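Local coordinates for ABC transporter periplasmic peptide-binding protein (Pseudoalteromonas, PDB 4QFL) that binds dipeptides, here Ala-Phe, in the periplasm and probably delivers them to an ABC transporter for uptake, at residues A[65-70]-A[522-527]; A[281-286]-A[512-517]; A[315-320]-A[394-399]. All coordinates share one frame; numbering follows the deposited sequence.

Interaction 1 (A[65-70]-A[522-527]); sequences ISIDPV and GPFGAI
The phenyl ring of F524 pushes its far end into the elbow where strand 65-67 gives way to the loop that follows. D68 O sits at the edge of the ring, in its plane, and lies 4.0 Å from F524 CZ. I67 CG2 and P69 CA come in obliquely, neither squarely over a face nor at the rim. The closest of these approaches is I67 CG2 to F524 CZ, 3.5 Å, and the two side chains cross at about a right angle. I67 can offer that methyl because CG2 stands anti to its backbone N while CG1 is anti to the carbonyl carbon (chi1 -61°). P69 O lies 3.8 Å from P523 CG, and the two pyrrolidine rings touch where P69 CB meets P523 CD, 3.9 Å away.

D68 turns its carboxylate forward, onto the chain that follows: D68 OD1 accepts from V70 N at 2.9 Å, an Asx turn that shapes the bend carrying P69, and T71 N is a second donor to the same oxygen. P438 touches both I67 and F524, and the side chain of F524 is about 9 Å from the bound alanine of the dipeptide, so this is packing near the ligand rather than part of its pocket. Ahead of P523, G522 has backbone angles at which a side chain would jam against the preceding carbonyl oxygen, and its own O accepts from R508 and N289.

No hydrogen bond or salt bridge spans the two segments. Their mutual hold therefore rests on van der Waals packing of carbon surfaces, with two carbonyl oxygens against ring carbons, while D68 OD1 and G522 O spend their bonding on partners other than the facing segment.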
loop_
_atom_site.group_PDB
_atom_site.type_symbol
_atom_site.label_atom_id
_atom_site.label_comp_id
_atom_site.label_asym_id
_atom_site.label_seq_id
_atom_site.Cartn_x
_atom_site.Cartn_y
_atom_site.Cartn_z
ATOM N N ILE A 65 -13.556 -0.557 -11.254
ATOM C CA ILE A 65 -12.627 -0.339 -12.346
ATOM C C ILE A 65 -11.218 -0.649 -11.881
ATOM O O ILE A 65 -10.945 -0.760 -10.672
ATOM C CB ILE A 65 -12.631 1.112 -12.811
ATOM C CG1 ILE A 65 -12.482 2.049 -11.613
ATOM C CG2 ILE A 65 -13.893 1.417 -13.557
ATOM C CD1 ILE A 65 -12.170 3.465 -11.989
ATOM N N SER A 66 -10.326 -0.791 -12.852
ATOM C CA SER A 66 -8.908 -0.935 -12.567
ATOM C C SER A 66 -8.111 0.021 -13.451
ATOM O O SER A 66 -8.681 0.779 -14.227
ATOM C CB SER A 66 -8.449 -2.388 -12.774
ATOM O OG SER A 66 -8.664 -2.828 -14.112
ATOM N N ILE A 67 -6.792 -0.009 -13.318
ATOM C CA ILE A 67 -5.926 0.814 -14.145
ATOM C C ILE A 67 -4.993 -0.083 -14.948
ATOM O O ILE A 67 -4.261 -0.901 -14.390
ATOM C CB ILE A 67 -5.106 1.767 -13.285
ATOM C CG1 ILE A 67 -6.048 2.696 -12.519
ATOM C CG2 ILE A 67 -4.126 2.552 -14.143
ATOM C CD1 ILE A 67 -5.382 3.534 -11.447
ATOM N N ASP A 68 -5.018 0.053 -16.268
ATOM C CA ASP A 68 -4.139 -0.765 -17.080
ATOM C C ASP A 68 -2.692 -0.442 -16.716
ATOM O O ASP A 68 -2.331 0.727 -16.624
ATOM C CB ASP A 68 -4.399 -0.508 -18.556
ATOM C CG ASP A 68 -3.739 -1.536 -19.432
ATOM O OD1 ASP A 68 -2.539 -1.402 -19.691
ATOM O OD2 ASP A 68 -4.412 -2.496 -19.845
ATOM N N PRO A 69 -1.860 -1.474 -16.499
ATOM C CA PRO A 69 -0.484 -1.255 -16.038
ATOM C C PRO A 69 0.379 -0.641 -17.121
ATOM O O PRO A 69 1.411 -0.038 -16.829
ATOM C CB PRO A 69 0.010 -2.666 -15.744
ATOM C CG PRO A 69 -0.760 -3.525 -16.656
ATOM C CD PRO A 69 -2.120 -2.888 -16.798
ATOM N N VAL A 70 -0.054 -0.792 -18.366
ATOM C CA VAL A 70 0.733 -0.339 -19.504
ATOM C C VAL A 70 0.269 0.986 -20.096
ATOM O O VAL A 70 1.086 1.835 -20.427
ATOM C CB VAL A 70 0.771 -1.412 -20.613
ATOM C CG1 VAL A 70 1.546 -0.897 -21.818
ATOM C CG2 VAL A 70 1.389 -2.698 -20.082
ATOM N N GLY A 522 3.349 -6.160 -11.489
ATOM C CA GLY A 522 3.030 -4.816 -11.946
ATOM C C GLY A 522 3.774 -3.647 -11.318
ATOM O O GLY A 522 4.378 -3.796 -10.261
ATOM N N PRO A 523 3.723 -2.468 -11.969
ATOM C CA PRO A 523 4.415 -1.255 -11.519
ATOM C C PRO A 523 3.645 -0.528 -10.405
ATOM O O PRO A 523 4.114 0.463 -9.842
ATOM C CB PRO A 523 4.475 -0.406 -12.790
ATOM C CG PRO A 523 3.249 -0.794 -13.540
ATOM C CD PRO A 523 3.011 -2.255 -13.243
ATOM N N PHE A 524 2.466 -1.047 -10.079
ATOM C CA PHE A 524 1.697 -0.544 -8.938
ATOM C C PHE A 524 0.674 -1.575 -8.467
ATOM O O PHE A 524 0.395 -2.545 -9.171
ATOM C CB PHE A 524 1.008 0.786 -9.279
ATOM C CG PHE A 524 0.113 0.726 -10.499
ATOM C CD1 PHE A 524 -1.183 0.257 -10.403
ATOM C CD2 PHE A 524 0.564 1.180 -11.729
ATOM C CE1 PHE A 524 -2.002 0.212 -11.516
ATOM C CE2 PHE A 524 -0.247 1.143 -12.839
ATOM C CZ PHE A 524 -1.531 0.662 -12.739
ATOM N N GLY A 525 0.130 -1.369 -7.273
ATOM C CA GLY A 525 -0.969 -2.186 -6.803
ATOM C C GLY A 525 -0.561 -3.540 -6.269
ATOM O O GLY A 525 0.596 -3.944 -6.361
ATOM N N ALA A 526 -1.534 -4.244 -5.706
ATOM C CA ALA A 526 -1.296 -5.537 -5.080
ATOM C C ALA A 526 -1.092 -6.662 -6.086
ATOM O O ALA A 526 -1.471 -6.559 -7.249
ATOM C CB ALA A 526 -2.441 -5.877 -4.155
ATOM N N ILE A 527 -0.477 -7.738 -5.608
ATOM C CA ILE A 527 -0.292 -8.961 -6.372
ATOM C C ILE A 527 -1.654 -9.567 -6.715
ATOM O O ILE A 527 -2.601 -9.426 -5.948
ATOM C CB ILE A 527 0.538 -9.970 -5.546
ATOM C CG1 ILE A 527 2.035 -9.741 -5.773
ATOM C CG2 ILE A 527 0.147 -11.386 -5.874
ATOM C CD1 ILE A 527 2.894 -9.877 -4.510
#

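Interaction 2 (A[281-286]-A[512-517]); sequences DINVER and SSADVE
An antiparallel strand pair, 282-287 beside 500-513, runs out here into a type I beta turn from S513 to V516. N283 and S512 form a hydrogen-bonded pair: N283 N gives to S512 O at 2.8 Å, and S512 N returns a bond to N283 O at 2.9 Å. I282 and S513 are the adjoining non-hydrogen-bonded pair, where I282 CA makes a CA-H...O contact with S512 O, 3.4 Å away. The same oxygen also has I282 CG2 against it. One step on, A514 N reaches D281 O at 2.9 Å from well above the carbonyl plane (47° out of it), which ties the start of the turn to the residue just ahead of the strand.

On the sheet face shared by N283 and S512, the asparagine has CG anti to its carbonyl carbon (chi1 -63°), which swings ND2 over the turn to within 3.5 Å of A514 CA. A water takes protons from N283 ND2 and S512 OG and gives its own to S513 O and V516 O, bridging the strand to both ends of the turn. S512 OG also accepts from a second water, which lies beside E285 OE2.

The pairing continues through E285 and Q510, while S513 bonds by its backbone to D263 on the other side of its strand. V284 turns to helix 273-278, packing on L273 and L276, and beyond the turn E517 pairs by its backbone with R533 of strand 533-534.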
loop_
_atom_site.group_PDB
_atom_site.type_symbol
_atom_site.label_atom_id
_atom_site.label_comp_id
_atom_site.label_asym_id
_atom_site.label_seq_id
_atom_site.Cartn_x
_atom_site.Cartn_y
_atom_site.Cartn_z
ATOM N N ASP A 281 14.522 -24.972 -11.969
ATOM C CA ASP A 281 13.090 -25.177 -11.774
ATOM C C ASP A 281 12.390 -24.021 -11.057
ATOM O O ASP A 281 11.259 -24.168 -10.606
ATOM C CB ASP A 281 12.830 -26.501 -11.036
ATOM C CG ASP A 281 13.626 -26.620 -9.746
ATOM O OD1 ASP A 281 14.332 -25.651 -9.393
ATOM O OD2 ASP A 281 13.537 -27.675 -9.082
ATOM N N ILE A 282 13.068 -22.882 -10.946
ATOM C CA ILE A 282 12.497 -21.712 -10.289
ATOM C C ILE A 282 12.618 -20.496 -11.196
ATOM O O ILE A 282 13.636 -20.303 -11.865
ATOM C CB ILE A 282 13.189 -21.430 -8.942
ATOM C CG1 ILE A 282 12.835 -22.507 -7.929
ATOM C CG2 ILE A 282 12.778 -20.073 -8.389
ATOM C CD1 ILE A 282 13.560 -22.345 -6.638
ATOM N N ASN A 283 11.568 -19.685 -11.224
ATOM C CA ASN A 283 11.593 -18.406 -11.922
ATOM C C ASN A 283 11.590 -17.269 -10.926
ATOM O O ASN A 283 10.865 -17.299 -9.942
ATOM C CB ASN A 283 10.371 -18.250 -12.821
ATOM C CG ASN A 283 10.320 -19.276 -13.924
ATOM O OD1 ASN A 283 11.343 -19.622 -14.528
ATOM N ND2 ASN A 283 9.125 -19.773 -14.199
ATOM N N VAL A 284 12.393 -16.253 -11.185
ATOM C CA VAL A 284 12.342 -15.061 -10.361
ATOM C C VAL A 284 12.071 -13.865 -11.269
ATOM O O VAL A 284 12.884 -13.530 -12.140
ATOM C CB VAL A 284 13.631 -14.883 -9.550
ATOM C CG1 VAL A 284 13.471 -13.744 -8.548
ATOM C CG2 VAL A 284 13.980 -16.184 -8.846
ATOM N N GLU A 285 10.905 -13.251 -11.095
ATOM C CA GLU A 285 10.555 -12.097 -11.904
ATOM C C GLU A 285 11.124 -10.856 -11.252
ATOM O O GLU A 285 11.262 -10.797 -10.039
ATOM C CB GLU A 285 9.047 -11.955 -12.025
ATOM C CG GLU A 285 8.363 -13.075 -12.760
ATOM C CD GLU A 285 6.850 -12.958 -12.664
ATOM O OE1 GLU A 285 6.280 -12.081 -13.358
ATOM O OE2 GLU A 285 6.232 -13.722 -11.880
ATOM N N ARG A 286 11.432 -9.862 -12.073
ATOM C CA ARG A 286 12.104 -8.655 -11.636
ATOM C C ARG A 286 11.505 -7.512 -12.432
ATOM O O ARG A 286 11.780 -7.374 -13.610
ATOM C CB ARG A 286 13.601 -8.793 -11.942
ATOM C CG ARG A 286 14.423 -7.541 -11.752
ATOM C CD ARG A 286 15.839 -7.723 -12.298
ATOM N NE ARG A 286 16.626 -6.515 -12.089
ATOM C CZ ARG A 286 17.649 -6.418 -11.248
ATOM N NH1 ARG A 286 18.052 -7.473 -10.546
ATOM N NH2 ARG A 286 18.281 -5.263 -11.118
ATOM N N SER A 512 9.008 -18.161 -7.928
ATOM C CA SER A 512 8.004 -19.198 -8.034
ATOM C C SER A 512 8.537 -20.448 -8.725
ATOM O O SER A 512 9.515 -20.398 -9.471
ATOM C CB SER A 512 6.751 -18.661 -8.746
ATOM O OG SER A 512 7.029 -18.219 -10.066
ATOM N N SER A 513 7.888 -21.573 -8.452
ATOM C CA SER A 513 8.132 -22.781 -9.217
ATOM C C SER A 513 7.900 -22.551 -10.712
ATOM O O SER A 513 6.973 -21.846 -11.127
ATOM C CB SER A 513 7.237 -23.909 -8.735
ATOM O OG SER A 513 7.017 -24.799 -9.812
ATOM N N ALA A 514 8.756 -23.152 -11.525
ATOM C CA ALA A 514 8.624 -23.033 -12.962
ATOM C C ALA A 514 7.297 -23.623 -13.406
ATOM O O ALA A 514 6.886 -23.436 -14.542
ATOM C CB ALA A 514 9.770 -23.722 -13.661
ATOM N N ASP A 515 6.630 -24.333 -12.508
ATOM C CA ASP A 515 5.333 -24.911 -12.832
ATOM C C ASP A 515 4.235 -23.861 -12.893
ATOM O O ASP A 515 3.138 -24.139 -13.371
ATOM C CB ASP A 515 4.943 -25.971 -11.802
ATOM C CG ASP A 515 5.460 -27.348 -12.158
ATOM O OD1 ASP A 515 5.672 -27.606 -13.364
ATOM O OD2 ASP A 515 5.637 -28.172 -11.231
ATOM N N VAL A 516 4.516 -22.664 -12.388
ATOM C CA VAL A 516 3.479 -21.651 -12.275
ATOM C C VAL A 516 3.573 -20.633 -13.387
ATOM O O VAL A 516 4.651 -20.323 -13.886
ATOM C CB VAL A 516 3.510 -20.902 -10.908
ATOM C CG1 VAL A 516 3.561 -21.887 -9.743
ATOM C CG2 VAL A 516 4.660 -19.938 -10.864
ATOM N N GLU A 517 2.409 -20.118 -13.764
ATOM C CA GLU A 517 2.307 -19.051 -14.742
ATOM C C GLU A 517 1.027 -18.263 -14.495
ATOM O O GLU A 517 0.186 -18.668 -13.700
ATOM C CB GLU A 517 2.311 -19.616 -16.161
ATOM C CG GLU A 517 1.475 -20.871 -16.328
ATOM C CD GLU A 517 1.366 -21.313 -17.774
ATOM O OE1 GLU A 517 0.346 -21.003 -18.411
ATOM O OE2 GLU A 517 2.302 -21.969 -18.269
HETATM O O HOH W 1 6.797 -19.059 -12.820
HETATM O O HOH W 2 8.088 -15.521 -10.071
#

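Interaction 3 (A[315-320]-A[394-399]); sequences HAIDIE and ELMQSD
With CG anti to its carbonyl carbon (chi1 -78°), D399 swings its carboxylate off helix 389-401 and onto the loop that leads into helix 319-325. The same setting of M396 (chi1 -66°) and a bend at its chi3 bring the methyl end to I317. This is a helix flank packed against a helix N-terminus: D318 is the N-cap residue of 319-325, its OD1 taking the backbone N of K321.

D318 N gives D399 OD2 a nearly straight bond (2.8 Å, 169°), though the donor stands above the carboxylate plane. D318 CB rests against the same oxygen, 3.3 Å away. A water gives protons to both D399 OD2 and D318 O, giving this carboxylate oxygen a second donor. Another water joins A316 O to D399 O, while A316 O itself presses on D399 CB at 3.2 Å. An alanine in place of D399 would probably leave D318 N without its acceptor, with one water losing a mate and the capping loop freer to shift.

Beneath the polar link, I317 lays its branches across the M396 side chain and also touches I322 of helix 319-325. A316 also packs on A359 of helix 356-363. The closest apolar approach is methyl to methyl, I317 CG2 to M396 CE at 3.8 Å.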
loop_
_atom_site.group_PDB
_atom_site.type_symbol
_atom_site.label_atom_id
_atom_site.label_comp_id
_atom_site.label_asym_id
_atom_site.label_seq_id
_atom_site.Cartn_x
_atom_site.Cartn_y
_atom_site.Cartn_z
ATOM N N HIS A 315 22.938 14.054 6.431
ATOM C CA HIS A 315 24.268 14.189 5.829
ATOM C C HIS A 315 25.257 13.127 6.321
ATOM O O HIS A 315 26.320 12.937 5.732
ATOM C CB HIS A 315 24.839 15.595 6.068
ATOM C CG HIS A 315 24.267 16.650 5.168
ATOM N ND1 HIS A 315 24.283 16.549 3.793
ATOM C CD2 HIS A 315 23.681 17.839 5.446
ATOM C CE1 HIS A 315 23.721 17.622 3.264
ATOM N NE2 HIS A 315 23.348 18.421 4.246
ATOM N N ALA A 316 24.901 12.433 7.393
ATOM C CA ALA A 316 25.780 11.438 7.988
ATOM C C ALA A 316 25.634 10.075 7.321
ATOM O O ALA A 316 26.377 9.141 7.631
ATOM C CB ALA A 316 25.491 11.324 9.463
ATOM N N ILE A 317 24.674 9.955 6.409
ATOM C CA ILE A 317 24.284 8.641 5.899
ATOM C C ILE A 317 24.937 8.272 4.579
ATOM O O ILE A 317 24.764 8.951 3.576
ATOM C CB ILE A 317 22.757 8.517 5.773
ATOM C CG1 ILE A 317 22.100 8.928 7.087
ATOM C CG2 ILE A 317 22.370 7.084 5.423
ATOM C CD1 ILE A 317 22.585 8.118 8.275
ATOM N N ASP A 318 25.687 7.179 4.597
ATOM C CA ASP A 318 26.362 6.695 3.404
ATOM C C ASP A 318 25.362 6.013 2.499
ATOM O O ASP A 318 25.180 4.800 2.571
ATOM C CB ASP A 318 27.459 5.699 3.780
ATOM C CG ASP A 318 28.431 5.434 2.635
ATOM O OD1 ASP A 318 28.104 5.757 1.470
ATOM O OD2 ASP A 318 29.530 4.901 2.903
ATOM N N ILE A 319 24.712 6.794 1.645
ATOM C CA ILE A 319 23.658 6.261 0.795
ATOM C C ILE A 319 24.207 5.256 -0.210
ATOM O O ILE A 319 23.533 4.290 -0.576
ATOM C CB ILE A 319 22.892 7.385 0.055
ATOM C CG1 ILE A 319 22.084 8.203 1.050
ATOM C CG2 ILE A 319 21.924 6.797 -0.958
ATOM C CD1 ILE A 319 21.119 7.353 1.850
ATOM N N GLU A 320 25.437 5.477 -0.656
ATOM C CA GLU A 320 25.993 4.638 -1.707
ATOM C C GLU A 320 26.379 3.258 -1.190
ATOM O O GLU A 320 26.419 2.288 -1.947
ATOM C CB GLU A 320 27.156 5.346 -2.405
ATOM C CG GLU A 320 26.702 6.462 -3.351
ATOM C CD GLU A 320 25.897 5.934 -4.541
ATOM O OE1 GLU A 320 26.195 4.811 -5.009
ATOM O OE2 GLU A 320 24.965 6.635 -5.008
ATOM N N GLU A 394 21.334 -0.952 10.711
ATOM C CA GLU A 394 22.658 -1.217 11.248
ATOM C C GLU A 394 23.734 -0.394 10.530
ATOM O O GLU A 394 24.664 0.105 11.161
ATOM C CB GLU A 394 22.976 -2.713 11.193
ATOM C CG GLU A 394 22.092 -3.547 12.117
ATOM C CD GLU A 394 22.145 -5.042 11.816
ATOM O OE1 GLU A 394 22.789 -5.454 10.826
ATOM O OE2 GLU A 394 21.530 -5.806 12.580
ATOM N N LEU A 395 23.610 -0.243 9.219
ATOM C CA LEU A 395 24.560 0.588 8.499
ATOM C C LEU A 395 24.468 2.035 8.975
ATOM O O LEU A 395 25.485 2.704 9.173
ATOM C CB LEU A 395 24.341 0.491 6.992
ATOM C CG LEU A 395 24.836 -0.820 6.366
ATOM C CD1 LEU A 395 24.073 -1.143 5.096
ATOM C CD2 LEU A 395 26.344 -0.783 6.103
ATOM N N MET A 396 23.246 2.517 9.169
ATOM C CA MET A 396 23.040 3.895 9.616
ATOM C C MET A 396 23.517 4.097 11.053
ATOM O O MET A 396 24.039 5.154 11.400
ATOM C CB MET A 396 21.572 4.288 9.475
ATOM C CG MET A 396 21.090 4.337 8.041
ATOM S SD MET A 396 19.297 4.446 7.984
ATOM C CE MET A 396 19.094 5.809 6.844
ATOM N N GLN A 397 23.337 3.068 11.871
ATOM C CA GLN A 397 23.828 3.041 13.243
ATOM C C GLN A 397 25.341 3.301 13.276
ATOM O O GLN A 397 25.818 4.158 14.018
ATOM C CB GLN A 397 23.478 1.693 13.873
ATOM C CG GLN A 397 24.048 1.433 15.253
ATOM C CD GLN A 397 23.515 0.139 15.858
ATOM O OE1 GLN A 397 23.829 -0.965 15.398
ATOM N NE2 GLN A 397 22.698 0.271 16.894
ATOM N N SER A 398 26.088 2.570 12.457
ATOM C CA SER A 398 27.512 2.823 12.300
ATOM C C SER A 398 27.809 4.242 11.801
ATOM O O SER A 398 28.676 4.929 12.343
ATOM C CB SER A 398 28.127 1.801 11.342
ATOM O OG SER A 398 29.347 2.291 10.796
ATOM N N ASP A 399 27.101 4.679 10.763
ATOM C CA ASP A 399 27.331 6.007 10.197
ATOM C C ASP A 399 27.145 7.125 11.220
ATOM O O ASP A 399 27.953 8.054 11.271
ATOM C CB ASP A 399 26.408 6.275 9.008
ATOM C CG ASP A 399 26.871 5.595 7.740
ATOM O OD1 ASP A 399 28.038 5.155 7.691
ATOM O OD2 ASP A 399 26.066 5.510 6.788
HETATM O O HOH W 3 29.007 9.312 9.234
HETATM O O HOH W 4 25.448 3.724 4.884
#

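Overall arrangement
From the N terminus, the chain first lays down 65-70, whose partner 522-527 comes only after 451 intervening residues; interaction 1 thus closes the widest loop. Inside it, 281-286 waits for 512-517, and interaction 2 closes a second loop. Within that one, 315-320 meets 394-399 in interaction 3, so the three nest and none cross. The returning chain passes from interaction 2 almost directly into interaction 1, and their nearest atoms are about 7 Å apart. Together these two fasten the C-terminal region to two earlier strands. Interaction 3 lies about 34 Å from interaction 1, centre to centre, and joins helix 389-401 to the loop and N-cap that start helix 319-325.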